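Local coordinates for putative pyridoxal phosphate-dependent transferase (Clostridium difficile, PDB 4DQ6), which is a putative pyridoxal phosphate-dependent transferase of the class I and II aminotransferase family, a homodimer in the crystal that holds pyridoxal-5'-phosphate, at residues L35-A40 and S377-A382; F305-I310 and Y326-D331. All blocks are in the same frame, centred on the assembly; numbering follows the deposited sequence. Where two conformers were deposited one is given.

How the interactions relate
The two contacts lie on the same side of the chain's centre, with their own centres about 12 Å apart, and both belong to the part of the fold built from the two ends of the chain. Interaction 1 joins residues 35-40, near the N-terminus, to helix 376-390, the last helix. Interaction 2, between helix 289-313 and strand 327-331, is nested within the long loop that interaction 1 closes. Helix 376-390 lies beside helix 289-313: L379 of interaction 1 touches F305 of interaction 2. At the far end of segment 35-40, A40 packs on Y326 and L327 of interaction 2. The early segment is thereby packed against the C-terminal helix and sheet of the same domain.

Interaction 1: L35-A40 and S377-A382; sequences LPMWVA and SMLEEA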
ATOM      1  N   LEU A  35      -9.664  24.884  13.529  1.00 21.23           N
ATOM      2  CA  LEU A  35     -10.802  23.985  13.354  1.00 20.16           C
ATOM      3  C   LEU A  35     -10.665  23.425  11.921  1.00 20.04           C
ATOM      4  O   LEU A  35     -10.720  24.186  10.979  1.00 20.21           O
ATOM      5  CB  LEU A  35     -12.131  24.740  13.487  1.00 20.53           C
ATOM      6  CG  LEU A  35     -13.462  23.948  13.484  0.50 21.04           C
ATOM      7  CD1 LEU A  35     -14.564  24.693  14.236  0.50 21.98           C
ATOM      8  CD2 LEU A  35     -13.953  23.683  12.080  0.50 20.36           C
ATOM      9  N   PRO A  36     -10.523  22.109  11.777  1.00 18.89           N
ATOM     10  CA  PRO A  36     -10.207  21.570  10.437  1.00 18.86           C
ATOM     11  C   PRO A  36     -11.445  21.273   9.596  1.00 18.71           C
ATOM     12  O   PRO A  36     -12.314  20.496   9.987  1.00 20.45           O
ATOM     13  CB  PRO A  36      -9.455  20.276  10.779  1.00 18.98           C
ATOM     14  CG  PRO A  36     -10.088  19.851  12.040  1.00 19.47           C
ATOM     15  CD  PRO A  36     -10.368  21.087  12.826  1.00 19.92           C
ATOM     16  N   MET A  37     -11.502  21.847   8.401  1.00 18.00           N
ATOM     17  CA  MET A  37     -12.575  21.576   7.466  1.00 16.72           C
ATOM     18  C   MET A  37     -12.003  21.376   6.073  1.00 17.10           C
ATOM     19  O   MET A  37     -12.634  21.786   5.063  1.00 17.95           O
ATOM     20  CB  MET A  37     -13.554  22.760   7.426  1.00 18.17           C
ATOM     21  CG  MET A  37     -14.138  23.155   8.771  1.00 18.16           C
ATOM     22  SD  MET A  37     -15.303  21.980   9.485  1.00 19.47           S
ATOM     23  CE  MET A  37     -16.791  22.285   8.505  1.00 18.07           C
ATOM     24  N   TRP A  38     -10.841  20.764   6.024  1.00 16.12           N
ATOM     25  CA  TRP A  38     -10.048  20.799   4.788  1.00 17.29           C
ATOM     26  C   TRP A  38     -10.015  19.421   4.170  1.00 19.33           C
ATOM     27  O   TRP A  38     -10.879  19.077   3.338  1.00 20.34           O
ATOM     28  CB  TRP A  38      -8.675  21.472   5.055  1.00 18.00           C
ATOM     29  CG  TRP A  38      -7.773  20.774   6.073  1.00 17.69           C
ATOM     30  CD1 TRP A  38      -8.002  20.558   7.444  1.00 17.69           C
ATOM     31  CD2 TRP A  38      -6.436  20.241   5.829  1.00 18.49           C
ATOM     32  NE1 TRP A  38      -6.953  19.902   8.012  1.00 17.77           N
ATOM     33  CE2 TRP A  38      -5.970  19.704   7.097  1.00 18.82           C
ATOM     34  CE3 TRP A  38      -5.607  20.129   4.702  1.00 19.92           C
ATOM     35  CZ2 TRP A  38      -4.740  19.099   7.239  1.00 19.10           C
ATOM     36  CZ3 TRP A  38      -4.369  19.500   4.851  1.00 20.63           C
ATOM     37  CH2 TRP A  38      -3.925  19.020   6.105  1.00 19.46           C
ATOM     38  N   VAL A  39      -9.093  18.578   4.618  1.00 18.16           N
ATOM     39  CA  VAL A  39      -8.920  17.199   4.103  1.00 20.02           C
ATOM     40  C   VAL A  39     -10.251  16.453   3.982  1.00 17.18           C
ATOM     41  O   VAL A  39     -11.046  16.419   4.950  1.00 15.24           O
ATOM     42  CB  VAL A  39      -8.001  16.433   5.103  1.00 22.13           C
ATOM     43  CG1 VAL A  39      -8.250  14.902   5.083  1.00 27.14           C
ATOM     44  CG2 VAL A  39      -6.542  16.815   4.867  1.00 26.14           C
ATOM     45  N   ALA A  40     -10.481  15.752   2.881  1.00 15.26           N
ATOM     46  CA  ALA A  40     -11.695  14.961   2.648  1.00 14.87           C
ATOM     47  C   ALA A  40     -11.646  13.583   3.315  1.00 15.07           C
ATOM     48  O   ALA A  40     -11.531  12.544   2.659  1.00 15.41           O
ATOM     49  CB  ALA A  40     -11.920  14.834   1.107  1.00 14.61           C
ATOM     50  N   SER A 377     -22.918  20.553  14.955  1.00 18.50           N
ATOM     51  CA  SER A 377     -22.301  21.447  15.923  1.00 19.68           C
ATOM     52  C   SER A 377     -20.945  21.992  15.415  1.00 19.14           C
ATOM     53  O   SER A 377     -20.636  23.151  15.631  1.00 18.83           O
ATOM     54  CB  SER A 377     -22.187  20.746  17.294  1.00 20.50           C
ATOM     55  OG  SER A 377     -23.425  20.715  17.944  0.50 20.09           O
ATOM     56  N   MET A 378     -20.130  21.110  14.825  1.00 19.19           N
ATOM     57  CA  MET A 378     -18.806  21.484  14.334  1.00 18.61           C
ATOM     58  C   MET A 378     -18.924  22.375  13.088  1.00 17.68           C
ATOM     59  O   MET A 378     -18.212  23.345  12.926  1.00 19.09           O
ATOM     60  CB  MET A 378     -18.018  20.228  13.977  1.00 19.81           C
ATOM     61  CG  MET A 378     -16.688  20.491  13.329  1.00 20.41           C
ATOM     62  SD  MET A 378     -15.686  18.988  13.297  1.00 23.04           S
ATOM     63  CE  MET A 378     -14.398  19.515  12.139  1.00 23.53           C
ATOM     64  N   LEU A 379     -19.876  22.046  12.239  1.00 17.39           N
ATOM     65  CA  LEU A 379     -20.171  22.862  11.059  1.00 16.92           C
ATOM     66  C   LEU A 379     -20.601  24.272  11.433  1.00 18.13           C
ATOM     67  O   LEU A 379     -20.100  25.266  10.915  1.00 17.05           O
ATOM     68  CB  LEU A 379     -21.233  22.175  10.203  1.00 16.81           C
ATOM     69  CG  LEU A 379     -21.696  22.963   8.968  1.00 16.10           C
ATOM     70  CD1 LEU A 379     -20.572  23.469   8.002  1.00 16.18           C
ATOM     71  CD2 LEU A 379     -22.724  22.150   8.167  1.00 17.78           C
ATOM     72  N   GLU A 380     -21.503  24.362  12.404  1.00 18.58           N
ATOM     73  CA  GLU A 380     -21.910  25.694  12.939  1.00 20.67           C
ATOM     74  C   GLU A 380     -20.703  26.492  13.429  1.00 20.01           C
ATOM     75  O   GLU A 380     -20.541  27.670  13.142  1.00 20.69           O
ATOM     76  CB  GLU A 380     -23.019  25.654  14.011  1.00 21.87           C
ATOM     77  CG  GLU A 380     -23.030  27.007  14.745  0.50 22.97           C
ATOM     78  CD  GLU A 380     -24.059  27.167  15.845  0.50 25.40           C
ATOM     79  OE1 GLU A 380     -24.017  26.466  16.882  0.50 24.22           O
ATOM     80  OE2 GLU A 380     -24.880  28.087  15.674  0.50 27.15           O
ATOM     81  N   GLU A 381     -19.848  25.848  14.220  1.00 20.59           N
ATOM     82  CA  GLU A 381     -18.671  26.502  14.715  1.00 21.11           C
ATOM     83  C   GLU A 381     -17.773  26.972  13.596  1.00 19.25           C
ATOM     84  O   GLU A 381     -17.217  28.057  13.667  1.00 19.42           O
ATOM     85  CB  GLU A 381     -17.933  25.566  15.723  1.00 24.17           C
ATOM     86  CG  GLU A 381     -16.938  26.230  16.609  0.50 26.47           C
ATOM     87  CD  GLU A 381     -16.059  25.214  17.299  0.50 27.94           C
ATOM     88  OE1 GLU A 381     -16.637  24.281  17.909  0.50 29.55           O
ATOM     89  OE2 GLU A 381     -14.809  25.338  17.235  0.50 28.79           O
ATOM     90  N   ALA A 382     -17.658  26.151  12.572  1.00 17.73           N
ATOM     91  CA  ALA A 382     -16.821  26.532  11.433  1.00 17.83           C
ATOM     92  C   ALA A 382     -17.373  27.754  10.713  1.00 17.13           C
ATOM     93  O   ALA A 382     -16.648  28.670  10.426  1.00 17.74           O
ATOM     94  CB  ALA A 382     -16.697  25.388  10.460  1.00 16.77           C
TER
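A382 points its CB at L35 and M37, where the short strand 35-36 and the loop after it rest on helix 376-390 in the small domain of a fold-type I pyridoxal phosphate enzyme. The tight part of the contact centres on this methyl. M37 curls around it: the side chain leaves with CG beside the backbone N, then bends at both chi2 (-70°) and chi3 (-76°), so that CG, SD and CE all come close to A382 CB, with CE at 3.7 Å. CE of M37 also meets L379 CD1 at 4.0 Å, the two side chains roughly perpendicular to each other. From the strand, L35 in the conformer given adds its CD2, 3.6 Å from A382 CB.

M378 takes the contrary shape. All its torsions are near anti (chi1 174°), and the extended chain runs antiparallel alongside M37 until its CE lies 3.7 Å from M37 SD. Around these side chains, W22 packs on M378, L354 and C374 touch M37, and L379 continues onto N302 of helix 289-313.

The looser margin lies at E381, a solvent-exposed residue whose aliphatic CB and CG pass along L35 CD1. Both L35 and E381 were modelled in two conformers, which makes the close approach of the carboxylate to that methyl doubtful; the carboxylate has a weak, long ion pair with R385. No hydrogen bond links the segments, and the carbonyl oxygen of P36, buried here without a polar partner in the model, lies 3.2 Å from the M378 CE methyl.

Interaction 2: F305-I310 and Y326-D331; sequences FAIKYI and YLLWVD
The backbone N of I310 donates a 2.9 Å hydrogen bond to A306 O, a regular helical bond that puts the two side chains one turn apart on the same face of helix 289-313. That face looks onto strand 327-331, and the contact is entirely apolar. L328 fills the centre: with CG anti to its backbone N (chi1 -162°), the isobutyl group projects from the strand toward the helix. Its CD2 lies 4.1 Å from A306 CB, while the CD1 methyl of I310 comes up to the same CD2 at 4.0 Å, the two side chains meeting tip to tip. I310 manages this reach because its chain is extended at chi2 (159°), which carries CD1 well out from the helix. The other L328 methyl, CD1, is turned to I307, 4.4 Å from that residue's CG1.

V330, two residues along and on the same strand face, continues the row with its CG2 4.2 Å from I310 CD1. Over residues 305-310 and 327-331 the axes run nearly parallel, 17° apart in direction and 11.1 Å at closest approach, so side chains from both elements meet in the space between them. L327 and W329 project from the other strand face, where W329 stacks on Y367 and is hydrogen-bonded through NE1 to the hydroxyl of Y151. The contact thus packs a helix on one face of the antiparallel sheet of the small domain: strand 327-331 is flanked by strands 318-319 and 367-371, V319 adds to the apolar layer beside I307, L328 and V330, and helix 376-390 covers F305 and Y309 on another side of helix 289-313.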
ATOM      1  N   PHE A 305     -28.260  23.742   5.569  1.00 17.05           N
ATOM      2  CA  PHE A 305     -27.998  24.611   6.726  1.00 18.11           C
ATOM      3  C   PHE A 305     -26.881  25.602   6.419  1.00 17.96           C
ATOM      4  O   PHE A 305     -27.013  26.809   6.679  1.00 19.01           O
ATOM      5  CB  PHE A 305     -27.687  23.778   7.974  1.00 19.09           C
ATOM      6  CG  PHE A 305     -27.092  24.578   9.080  1.00 20.63           C
ATOM      7  CD1 PHE A 305     -27.924  25.279   9.940  1.00 22.30           C
ATOM      8  CD2 PHE A 305     -25.712  24.705   9.230  1.00 21.10           C
ATOM      9  CE1 PHE A 305     -27.390  26.045  10.963  1.00 23.08           C
ATOM     10  CE2 PHE A 305     -25.178  25.463  10.252  1.00 22.34           C
ATOM     11  CZ  PHE A 305     -26.020  26.155  11.097  1.00 23.16           C
ATOM     12  N   ALA A 306     -25.793  25.112   5.811  1.00 15.64           N
ATOM     13  CA  ALA A 306     -24.653  25.957   5.517  1.00 15.67           C
ATOM     14  C   ALA A 306     -24.966  27.018   4.503  1.00 15.95           C
ATOM     15  O   ALA A 306     -24.540  28.139   4.634  1.00 16.38           O
ATOM     16  CB  ALA A 306     -23.458  25.124   5.072  1.00 15.42           C
ATOM     17  N   ILE A 307     -25.687  26.648   3.465  1.00 17.38           N
ATOM     18  CA  ILE A 307     -26.037  27.606   2.429  1.00 17.21           C
ATOM     19  C   ILE A 307     -26.979  28.659   2.976  1.00 17.75           C
ATOM     20  O   ILE A 307     -26.793  29.829   2.724  1.00 17.54           O
ATOM     21  CB  ILE A 307     -26.621  26.889   1.201  1.00 17.32           C
ATOM     22  CG1 ILE A 307     -25.530  26.105   0.519  1.00 18.29           C
ATOM     23  CG2 ILE A 307     -27.243  27.865   0.217  1.00 18.13           C
ATOM     24  CD1 ILE A 307     -26.031  25.157  -0.531  1.00 19.38           C
ATOM     25  N   LYS A 308     -27.962  28.255   3.780  1.00 18.55           N
ATOM     26  CA  LYS A 308     -28.859  29.225   4.431  1.00 20.76           C
ATOM     27  C   LYS A 308     -28.062  30.172   5.351  1.00 19.91           C
ATOM     28  O   LYS A 308     -28.226  31.402   5.298  1.00 19.91           O
ATOM     29  CB  LYS A 308     -29.947  28.475   5.181  1.00 23.64           C
ATOM     30  CG  LYS A 308     -30.940  29.348   5.955  1.00 27.01           C
ATOM     31  CD  LYS A 308     -32.024  28.517   6.628  1.00 30.73           C
ATOM     32  CE  LYS A 308     -32.564  29.222   7.868  1.00 35.98           C
ATOM     33  NZ  LYS A 308     -33.300  30.451   7.462  1.00 39.09           N
ATOM     34  N   TYR A 309     -27.143  29.606   6.143  1.00 19.02           N
ATOM     35  CA  TYR A 309     -26.321  30.401   7.032  1.00 19.78           C
ATOM     36  C   TYR A 309     -25.474  31.408   6.276  1.00 20.00           C
ATOM     37  O   TYR A 309     -25.456  32.578   6.614  1.00 21.29           O
ATOM     38  CB  TYR A 309     -25.420  29.525   7.897  1.00 20.48           C
ATOM     39  CG  TYR A 309     -24.779  30.255   9.011  1.00 21.45           C
ATOM     40  CD1 TYR A 309     -23.623  31.001   8.846  1.00 21.81           C
ATOM     41  CD2 TYR A 309     -25.338  30.179  10.291  1.00 23.85           C
ATOM     42  CE1 TYR A 309     -23.043  31.697   9.932  1.00 23.29           C
ATOM     43  CE2 TYR A 309     -24.777  30.873  11.342  1.00 24.70           C
ATOM     44  CZ  TYR A 309     -23.620  31.591  11.163  1.00 24.50           C
ATOM     45  OH  TYR A 309     -23.068  32.294  12.199  1.00 27.61           O
ATOM     46  N   ILE A 310     -24.834  30.963   5.185  1.00 18.05           N
ATOM     47  CA  ILE A 310     -23.977  31.859   4.388  1.00 19.96           C
ATOM     48  C   ILE A 310     -24.829  32.970   3.747  1.00 20.18           C
ATOM     49  O   ILE A 310     -24.459  34.158   3.797  1.00 21.41           O
ATOM     50  CB  ILE A 310     -23.191  31.111   3.260  1.00 20.14           C
ATOM     51  CG1 ILE A 310     -22.107  30.188   3.850  1.00 20.18           C
ATOM     52  CG2 ILE A 310     -22.547  32.089   2.281  1.00 21.51           C
ATOM     53  CD1 ILE A 310     -21.665  29.079   2.910  1.00 19.51           C
ATOM     54  N   TYR A 326     -19.248  15.659  -0.483  1.00 12.00           N
ATOM     55  CA  TYR A 326     -19.567  16.389   0.741  1.00 12.01           C
ATOM     56  C   TYR A 326     -18.826  17.667   0.934  1.00 12.92           C
ATOM     57  O   TYR A 326     -18.651  18.195   2.054  1.00 13.71           O
ATOM     58  CB  TYR A 326     -19.410  15.478   1.951  1.00 12.42           C
ATOM     59  CG  TYR A 326     -18.101  14.723   2.121  1.00 11.92           C
ATOM     60  CD1 TYR A 326     -16.948  15.381   2.481  1.00 12.53           C
ATOM     61  CD2 TYR A 326     -18.053  13.337   2.007  1.00 12.37           C
ATOM     62  CE1 TYR A 326     -15.779  14.674   2.718  1.00 13.23           C
ATOM     63  CE2 TYR A 326     -16.878  12.628   2.236  1.00 12.50           C
ATOM     64  CZ  TYR A 326     -15.754  13.320   2.644  1.00 12.68           C
ATOM     65  OH  TYR A 326     -14.598  12.688   2.971  1.00 13.82           O
ATOM     66  N   LEU A 327     -18.387  18.239  -0.181  1.00 13.02           N
ATOM     67  CA  LEU A 327     -17.465  19.346  -0.228  1.00 13.60           C
ATOM     68  C   LEU A 327     -18.199  20.556  -0.790  1.00 13.68           C
ATOM     69  O   LEU A 327     -18.836  20.438  -1.848  1.00 15.87           O
ATOM     70  CB  LEU A 327     -16.237  18.978  -1.098  1.00 15.38           C
ATOM     71  CG  LEU A 327     -15.476  17.733  -0.589  1.00 15.95           C
ATOM     72  CD1 LEU A 327     -14.485  17.243  -1.687  1.00 15.40           C
ATOM     73  CD2 LEU A 327     -14.760  17.919   0.739  1.00 15.87           C
ATOM     74  N   LEU A 328     -18.080  21.684  -0.126  1.00 13.19           N
ATOM     75  CA  LEU A 328     -18.771  22.904  -0.485  1.00 13.95           C
ATOM     76  C   LEU A 328     -17.753  23.887  -1.084  1.00 14.92           C
ATOM     77  O   LEU A 328     -16.654  24.059  -0.551  1.00 15.95           O
ATOM     78  CB  LEU A 328     -19.391  23.547   0.786  1.00 14.88           C
ATOM     79  CG  LEU A 328     -20.487  24.587   0.545  1.00 16.41           C
ATOM     80  CD1 LEU A 328     -21.768  23.989  -0.040  1.00 16.22           C
ATOM     81  CD2 LEU A 328     -20.791  25.278   1.905  1.00 15.93           C
ATOM     82  N   TRP A 329     -18.101  24.506  -2.210  1.00 14.14           N
ATOM     83  CA  TRP A 329     -17.222  25.360  -2.975  1.00 14.29           C
ATOM     84  C   TRP A 329     -17.738  26.758  -2.900  1.00 15.15           C
ATOM     85  O   TRP A 329     -18.791  27.074  -3.490  1.00 17.05           O
ATOM     86  CB  TRP A 329     -17.206  24.838  -4.389  1.00 13.16           C
ATOM     87  CG  TRP A 329     -16.262  25.474  -5.416  1.00 12.68           C
ATOM     88  CD1 TRP A 329     -16.580  26.037  -6.686  1.00 14.00           C
ATOM     89  CD2 TRP A 329     -14.811  25.488  -5.371  1.00 13.18           C
ATOM     90  NE1 TRP A 329     -15.480  26.375  -7.274  1.00 14.87           N
ATOM     91  CE2 TRP A 329     -14.381  26.088  -6.584  1.00 14.04           C
ATOM     92  CE3 TRP A 329     -13.856  25.136  -4.423  1.00 13.61           C
ATOM     93  CZ2 TRP A 329     -13.031  26.292  -6.866  1.00 14.92           C
ATOM     94  CZ3 TRP A 329     -12.521  25.283  -4.702  1.00 14.61           C
ATOM     95  CH2 TRP A 329     -12.107  25.899  -5.914  1.00 14.47           C
ATOM     96  N   VAL A 330     -17.040  27.607  -2.127  1.00 15.80           N
ATOM     97  CA  VAL A 330     -17.576  28.912  -1.766  1.00 16.31           C
ATOM     98  C   VAL A 330     -16.681  30.024  -2.323  1.00 16.33           C
ATOM     99  O   VAL A 330     -15.481  29.995  -2.147  1.00 15.83           O
ATOM    100  CB  VAL A 330     -17.656  29.065  -0.225  1.00 17.09           C
ATOM    101  CG1 VAL A 330     -18.187  30.435   0.169  1.00 17.96           C
ATOM    102  CG2 VAL A 330     -18.476  27.945   0.405  1.00 17.26           C
ATOM    103  N   ASP A 331     -17.298  30.958  -3.051  1.00 17.51           N
ATOM    104  CA  ASP A 331     -16.617  32.066  -3.667  1.00 18.50           C
ATOM    105  C   ASP A 331     -16.567  33.249  -2.683  1.00 20.04           C
ATOM    106  O   ASP A 331     -17.599  33.768  -2.287  1.00 20.66           O
ATOM    107  CB  ASP A 331     -17.401  32.430  -4.915  1.00 19.47           C
ATOM    108  CG  ASP A 331     -16.803  33.574  -5.679  1.00 20.89           C
ATOM    109  OD1 ASP A 331     -15.687  34.025  -5.371  1.00 22.98           O
ATOM    110  OD2 ASP A 331     -17.513  34.033  -6.600  1.00 26.66           O
TER